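Local coordinates for probable histone-lysine N-methyltransferase, H3 lysine-9 specific SUVH9 (PDB 4NJ5), which plays a role in gene silencing, lacks methyltransferase activity and may bind methylated DNA and recruit RNA polymerase V to chromatin, at residues G94-P99 and S120-G125; F197-S202 and F214-E219. All coordinates share one frame; numbering follows the deposited sequence.

Contact 1: residues G94-P99 and S120-G125; sequences GLHGHP and SVIVSG
First torsions bring Ile122 against one face of the His96 ring. The histidine holds CG anti to the backbone N (chi1 -164°), which extends the imidazole from the loop towards strand 117-124. Ile122 sets CG1 anti to its carbonyl carbon, and this branch, not CG2, comes over one face of the ring. The result is a CH-pi contact: Ile122 CG1 lies 3.6 Å from the centroid of the His96 ring and 18° from its normal. It is displaced towards the rim, with His96 NE2 3.4 Å from Ile122 CG1, while Ile122 CD1 continues over the same face, towards CG, 3.6 Å from His96 CG.

Ser120 meets the same ring differently. Its OG stands at the edge, near the ring plane, 3.5 Å from His96 CD2. The hydroxyl is committed to the preceding peptide, for Ser120 OG donates a hydrogen bond of 2.7 Å to Leu95 O. That donor is tilted 32° from the carbonyl plane, and Arg175 NE bonds to the same oxygen, so two donors grip this carbonyl. The rotation of the imidazole is fixed from its far end, where NE2 bonds to Gly102 O. Ring position is thus defined by an apolar branch on one face and a polar bond at the rim.

The loop starts where Gly94, with positive phi, closes helix 87-92 in a Schellman motif. Asp104 then holds it through Gly97 N and His98 ND1, and this aspartate sits on strand 103-106, whose backbone pairs with Ser120. Strand 174-180 borders strand 117-124 as its parallel neighbour, and Ile122 also touches Arg87 and Leu90, which places the contact between helix 87-92 and the sheet.

Contact 2: residues F197-S202 and F214-E219; sequences FRIVDS and FKYRLE
Ile199 and Leu218 lie side by side and point the same way from the two strands, meeting at Ile199 CG1 and Leu218 CD1, 3.7 Å apart. Tyr216 runs alongside the same isoleucine, with its CB 3.9 Å from Ile199 CG2. Ser202 joins this face, its CB approaching Tyr216 CD1 at 3.5 Å, obliquely to the ring. Ile199 and Ser202 pack on Met168 and Tyr216 on Met164 of helix 159-169, while Leu218 touches Val176 of strand 174-180.

Val200 and Glu219 instead cross at about a right angle, with Val200 CG2 3.7 Å from Glu219 CD. Glu219 reaches over the valine in an extended chain, and Arg217, bent at chi3 (-105°), swings back to meet it. Arg217 NH1 bonds to Glu219 OE2 at 2.7 Å in a salt bridge, using the oxygen's anti lone pair with the carboxylate at the edge of the guanidinium; the N-H...O angle of 132° shows that the bond is bent. Replacing Glu219 by alanine would probably leave the Arg217 guanidinium without its carboxylate mate, more able to turn, and take one of its covers from Val200.

Backbone bonds fix the register. Arg198 and Glu219 form a hydrogen-bonded antiparallel pair, Arg198 N to Glu219 O being 2.7 Å. Further along, Val200 N donates to Arg217 O while Arg217 N donates to Asp201 O, so two residues face one. From Ile199 opposite Leu218 to Ser202 opposite Tyr216, the first strand spends one residue more than the second. This is a beta bulge in the antiparallel hairpin 190-206/212-220 of the SRA domain.

Both contacts fall within the SAD/SRA range and reach one mixed, curled or branched sheet, their centres about 16 Å apart. They come in series: contact 1 closes with residues 120-125 before contact 2 opens at residue 197. Strand 174-180 connects them, pairing parallel with strand 117-124 and antiparallel with strand 190-206. Val176 on it is touched by Val121, Phe197 and Leu218, and Val121 CG2 meets Leu218 CD2 directly at 3.9 Å. These three residues, from three strands, thus gather in one apolar cluster round Val176. Contact 1 fastens a helix-exit loop to the sheet, whereas contact 2 joins the two strands of the hairpin 190-206/212-220; both lie away from the pre-SET zinc cluster.

Contact 1: residues G94-P99 and S120-G125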
loop_
_atom_site.group_PDB
_atom_site.type_symbol
_atom_site.label_atom_id
_atom_site.label_comp_id
_atom_site.label_asym_id
_atom_site.label_seq_id
_atom_site.Cartn_x
_atom_site.Cartn_y
_atom_site.Cartn_z
ATOM N N GLY A 94 -12.097 -12.038 3.975
ATOM C CA GLY A 94 -12.492 -13.436 4.000
ATOM C C GLY A 94 -11.354 -14.444 4.005
ATOM O O GLY A 94 -11.568 -15.627 3.737
ATOM N N LEU A 95 -10.145 -13.984 4.311
ATOM C CA LEU A 95 -8.981 -14.865 4.343
ATOM C C LEU A 95 -8.912 -15.676 5.632
ATOM O O LEU A 95 -8.573 -16.856 5.618
ATOM C CB LEU A 95 -7.692 -14.059 4.180
ATOM C CG LEU A 95 -7.329 -13.615 2.765
ATOM C CD1 LEU A 95 -6.298 -12.497 2.811
ATOM C CD2 LEU A 95 -6.816 -14.793 1.945
ATOM N N HIS A 96 -9.232 -15.031 6.745
ATOM C CA HIS A 96 -9.101 -15.656 8.051
ATOM C C HIS A 96 -10.069 -14.980 9.005
ATOM O O HIS A 96 -10.012 -13.765 9.194
ATOM C CB HIS A 96 -7.667 -15.507 8.557
ATOM C CG HIS A 96 -7.322 -16.418 9.689
ATOM N ND1 HIS A 96 -7.672 -16.151 10.999
ATOM C CD2 HIS A 96 -6.647 -17.592 9.721
ATOM C CE1 HIS A 96 -7.234 -17.117 11.776
ATOM N NE2 HIS A 96 -6.605 -18.008 11.026
ATOM N N GLY A 97 -10.958 -15.768 9.605
ATOM C CA GLY A 97 -12.038 -15.227 10.408
ATOM C C GLY A 97 -11.795 -15.135 11.903
ATOM O O GLY A 97 -12.654 -14.640 12.630
ATOM N N HIS A 98 -10.646 -15.611 12.376
ATOM C CA HIS A 98 -10.331 -15.518 13.806
ATOM C C HIS A 98 -9.044 -14.732 14.088
ATOM O O HIS A 98 -7.949 -15.295 14.082
ATOM C CB HIS A 98 -10.284 -16.904 14.456
ATOM C CG HIS A 98 -11.634 -17.505 14.696
ATOM N ND1 HIS A 98 -12.322 -18.207 13.729
ATOM C CD2 HIS A 98 -12.429 -17.504 15.794
ATOM C CE1 HIS A 98 -13.479 -18.613 14.220
ATOM N NE2 HIS A 98 -13.568 -18.199 15.471
ATOM N N PRO A 99 -9.188 -13.424 14.357
ATOM C CA PRO A 99 -8.090 -12.454 14.495
ATOM C C PRO A 99 -7.101 -12.697 15.647
ATOM O O PRO A 99 -6.048 -12.065 15.656
ATOM C CB PRO A 99 -8.824 -11.119 14.688
ATOM C CG PRO A 99 -10.167 -11.493 15.203
ATOM C CD PRO A 99 -10.504 -12.788 14.533
ATOM N N SER A 120 -7.846 -22.017 7.021
ATOM C CA SER A 120 -6.860 -20.951 7.025
ATOM C C SER A 120 -5.989 -20.966 8.273
ATOM O O SER A 120 -6.483 -21.171 9.385
ATOM C CB SER A 120 -7.560 -19.597 6.898
ATOM O OG SER A 120 -6.670 -18.614 6.407
ATOM N N VAL A 121 -4.693 -20.741 8.082
ATOM C CA VAL A 121 -3.768 -20.644 9.205
ATOM C C VAL A 121 -2.933 -19.373 9.144
ATOM O O VAL A 121 -2.620 -18.869 8.068
ATOM C CB VAL A 121 -2.825 -21.865 9.293
ATOM C CG1 VAL A 121 -3.607 -23.120 9.654
ATOM C CG2 VAL A 121 -2.073 -22.051 7.988
ATOM N N ILE A 122 -2.586 -18.856 10.317
ATOM C CA ILE A 122 -1.677 -17.730 10.426
ATOM C C ILE A 122 -0.322 -18.263 10.851
ATOM O O ILE A 122 -0.205 -18.925 11.879
ATOM C CB ILE A 122 -2.146 -16.719 11.483
ATOM C CG1 ILE A 122 -3.606 -16.334 11.255
ATOM C CG2 ILE A 122 -1.264 -15.481 11.453
ATOM C CD1 ILE A 122 -3.820 -15.454 10.044
ATOM N N VAL A 123 0.703 -17.982 10.057
ATOM C CA VAL A 123 2.040 -18.462 10.368
ATOM C C VAL A 123 2.990 -17.310 10.646
ATOM O O VAL A 123 3.143 -16.408 9.826
ATOM C CB VAL A 123 2.614 -19.308 9.220
ATOM C CG1 VAL A 123 4.016 -19.794 9.570
ATOM C CG2 VAL A 123 1.693 -20.479 8.912
ATOM N N SER A 124 3.627 -17.343 11.810
ATOM C CA SER A 124 4.652 -16.365 12.148
ATOM C C SER A 124 5.914 -16.622 11.330
ATOM O O SER A 124 6.286 -17.770 11.097
ATOM C CB SER A 124 4.977 -16.432 13.642
ATOM O OG SER A 124 3.832 -16.149 14.431
ATOM N N GLY A 125 6.572 -15.550 10.898
ATOM C CA GLY A 125 7.822 -15.675 10.168
ATOM C C GLY A 125 8.965 -16.177 11.033
ATOM O O GLY A 125 8.974 -15.975 12.249
#

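Contact 2: residues F197-S202 and F214-E219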
loop_
_atom_site.group_PDB
_atom_site.type_symbol
_atom_site.label_atom_id
_atom_site.label_comp_id
_atom_site.label_asym_id
_atom_site.label_seq_id
_atom_site.Cartn_x
_atom_site.Cartn_y
_atom_site.Cartn_z
ATOM N N PHE A 197 -1.770 -24.453 0.740
ATOM C CA PHE A 197 -0.918 -25.529 1.214
ATOM C C PHE A 197 -1.816 -26.711 1.540
ATOM O O PHE A 197 -3.007 -26.541 1.778
ATOM C CB PHE A 197 -0.185 -25.101 2.490
ATOM C CG PHE A 197 0.971 -24.160 2.261
ATOM C CD1 PHE A 197 0.763 -22.875 1.780
ATOM C CD2 PHE A 197 2.265 -24.552 2.567
ATOM C CE1 PHE A 197 1.827 -22.008 1.591
ATOM C CE2 PHE A 197 3.332 -23.697 2.372
ATOM C CZ PHE A 197 3.113 -22.420 1.886
ATOM N N ARG A 198 -1.253 -27.912 1.556
ATOM C CA ARG A 198 -2.002 -29.075 2.018
ATOM C C ARG A 198 -1.315 -29.704 3.216
ATOM O O ARG A 198 -0.088 -29.719 3.297
ATOM C CB ARG A 198 -2.190 -30.107 0.901
ATOM C CG ARG A 198 -3.465 -29.902 0.102
ATOM C CD ARG A 198 -3.803 -31.112 -0.754
ATOM N NE ARG A 198 -4.914 -30.822 -1.656
ATOM C CZ ARG A 198 -4.766 -30.375 -2.899
ATOM N NH1 ARG A 198 -3.550 -30.177 -3.392
ATOM N NH2 ARG A 198 -5.829 -30.129 -3.652
ATOM N N ILE A 199 -2.112 -30.203 4.155
ATOM C CA ILE A 199 -1.573 -30.871 5.329
ATOM C C ILE A 199 -1.329 -32.324 4.959
ATOM O O ILE A 199 -2.264 -33.047 4.629
ATOM C CB ILE A 199 -2.544 -30.794 6.521
ATOM C CG1 ILE A 199 -3.058 -29.363 6.702
ATOM C CG2 ILE A 199 -1.867 -31.282 7.792
ATOM C CD1 ILE A 199 -4.210 -29.247 7.672
ATOM N N VAL A 200 -0.071 -32.748 4.992
ATOM C CA VAL A 200 0.280 -34.076 4.494
ATOM C C VAL A 200 0.720 -35.026 5.599
ATOM O O VAL A 200 0.972 -36.206 5.346
ATOM C CB VAL A 200 1.394 -34.002 3.440
ATOM C CG1 VAL A 200 0.988 -33.064 2.314
ATOM C CG2 VAL A 200 2.695 -33.542 4.081
ATOM N N ASP A 201 0.819 -34.506 6.818
ATOM C CA ASP A 201 1.195 -35.327 7.963
ATOM C C ASP A 201 0.827 -34.648 9.280
ATOM O O ASP A 201 0.760 -33.427 9.357
ATOM C CB ASP A 201 2.688 -35.656 7.930
ATOM C CG ASP A 201 3.039 -36.835 8.811
ATOM O OD1 ASP A 201 2.108 -37.545 9.242
ATOM O OD2 ASP A 201 4.241 -37.058 9.070
ATOM N N SER A 202 0.578 -35.450 10.309
ATOM C CA SER A 202 0.255 -34.924 11.632
ATOM C C SER A 202 0.738 -35.882 12.707
ATOM O O SER A 202 0.786 -37.093 12.489
ATOM C CB SER A 202 -1.251 -34.725 11.780
ATOM O OG SER A 202 -1.900 -35.969 11.971
ATOM N N PHE A 214 0.006 -30.808 19.344
ATOM C CA PHE A 214 -0.147 -31.458 18.051
ATOM C C PHE A 214 0.610 -30.694 16.962
ATOM O O PHE A 214 0.610 -29.464 16.934
ATOM C CB PHE A 214 -1.629 -31.612 17.688
ATOM C CG PHE A 214 -2.400 -32.484 18.643
ATOM C CD1 PHE A 214 -3.100 -31.927 19.701
ATOM C CD2 PHE A 214 -2.420 -33.862 18.485
ATOM C CE1 PHE A 214 -3.812 -32.728 20.582
ATOM C CE2 PHE A 214 -3.129 -34.667 19.363
ATOM C CZ PHE A 214 -3.827 -34.097 20.412
ATOM N N LYS A 215 1.264 -31.436 16.073
ATOM C CA LYS A 215 2.023 -30.834 14.986
ATOM C C LYS A 215 1.542 -31.310 13.616
ATOM O O LYS A 215 1.162 -32.469 13.441
ATOM C CB LYS A 215 3.516 -31.111 15.160
ATOM C CG LYS A 215 4.229 -30.090 16.033
ATOM C CD LYS A 215 5.639 -30.535 16.385
ATOM C CE LYS A 215 6.449 -29.375 16.934
ATOM N NZ LYS A 215 5.602 -28.482 17.767
ATOM N N TYR A 216 1.563 -30.402 12.647
ATOM C CA TYR A 216 1.063 -30.688 11.312
ATOM C C TYR A 216 2.056 -30.182 10.277
ATOM O O TYR A 216 2.555 -29.063 10.377
ATOM C CB TYR A 216 -0.298 -30.022 11.101
ATOM C CG TYR A 216 -1.286 -30.259 12.222
ATOM C CD1 TYR A 216 -2.172 -31.327 12.181
ATOM C CD2 TYR A 216 -1.332 -29.414 13.323
ATOM C CE1 TYR A 216 -3.077 -31.545 13.204
ATOM C CE2 TYR A 216 -2.230 -29.625 14.350
ATOM C CZ TYR A 216 -3.101 -30.689 14.284
ATOM O OH TYR A 216 -3.996 -30.898 15.306
ATOM N N ARG A 217 2.352 -31.018 9.291
ATOM C CA ARG A 217 3.274 -30.639 8.234
ATOM C C ARG A 217 2.506 -30.128 7.025
ATOM O O ARG A 217 1.714 -30.855 6.425
ATOM C CB ARG A 217 4.161 -31.818 7.847
ATOM C CG ARG A 217 4.894 -31.628 6.537
ATOM C CD ARG A 217 5.762 -32.828 6.224
ATOM N NE ARG A 217 7.171 -32.542 6.460
ATOM C CZ ARG A 217 8.031 -32.205 5.506
ATOM N NH1 ARG A 217 7.624 -32.125 4.246
ATOM N NH2 ARG A 217 9.297 -31.959 5.809
ATOM N N LEU A 218 2.744 -28.865 6.687
ATOM C CA LEU A 218 2.080 -28.209 5.569
ATOM C C LEU A 218 3.018 -28.094 4.374
ATOM O O LEU A 218 4.172 -27.691 4.515
ATOM C CB LEU A 218 1.595 -26.816 5.979
ATOM C CG LEU A 218 0.170 -26.697 6.522
ATOM C CD1 LEU A 218 -0.022 -27.550 7.764
ATOM C CD2 LEU A 218 -0.168 -25.243 6.812
ATOM N N GLU A 219 2.516 -28.456 3.199
ATOM C CA GLU A 219 3.297 -28.359 1.974
ATOM C C GLU A 219 2.540 -27.542 0.938
ATOM O O GLU A 219 1.341 -27.741 0.736
ATOM C CB GLU A 219 3.628 -29.749 1.428
ATOM C CG GLU A 219 4.724 -30.466 2.203
ATOM C CD GLU A 219 4.984 -31.873 1.694
ATOM O OE1 GLU A 219 4.392 -32.257 0.663
ATOM O OE2 GLU A 219 5.782 -32.594 2.331
#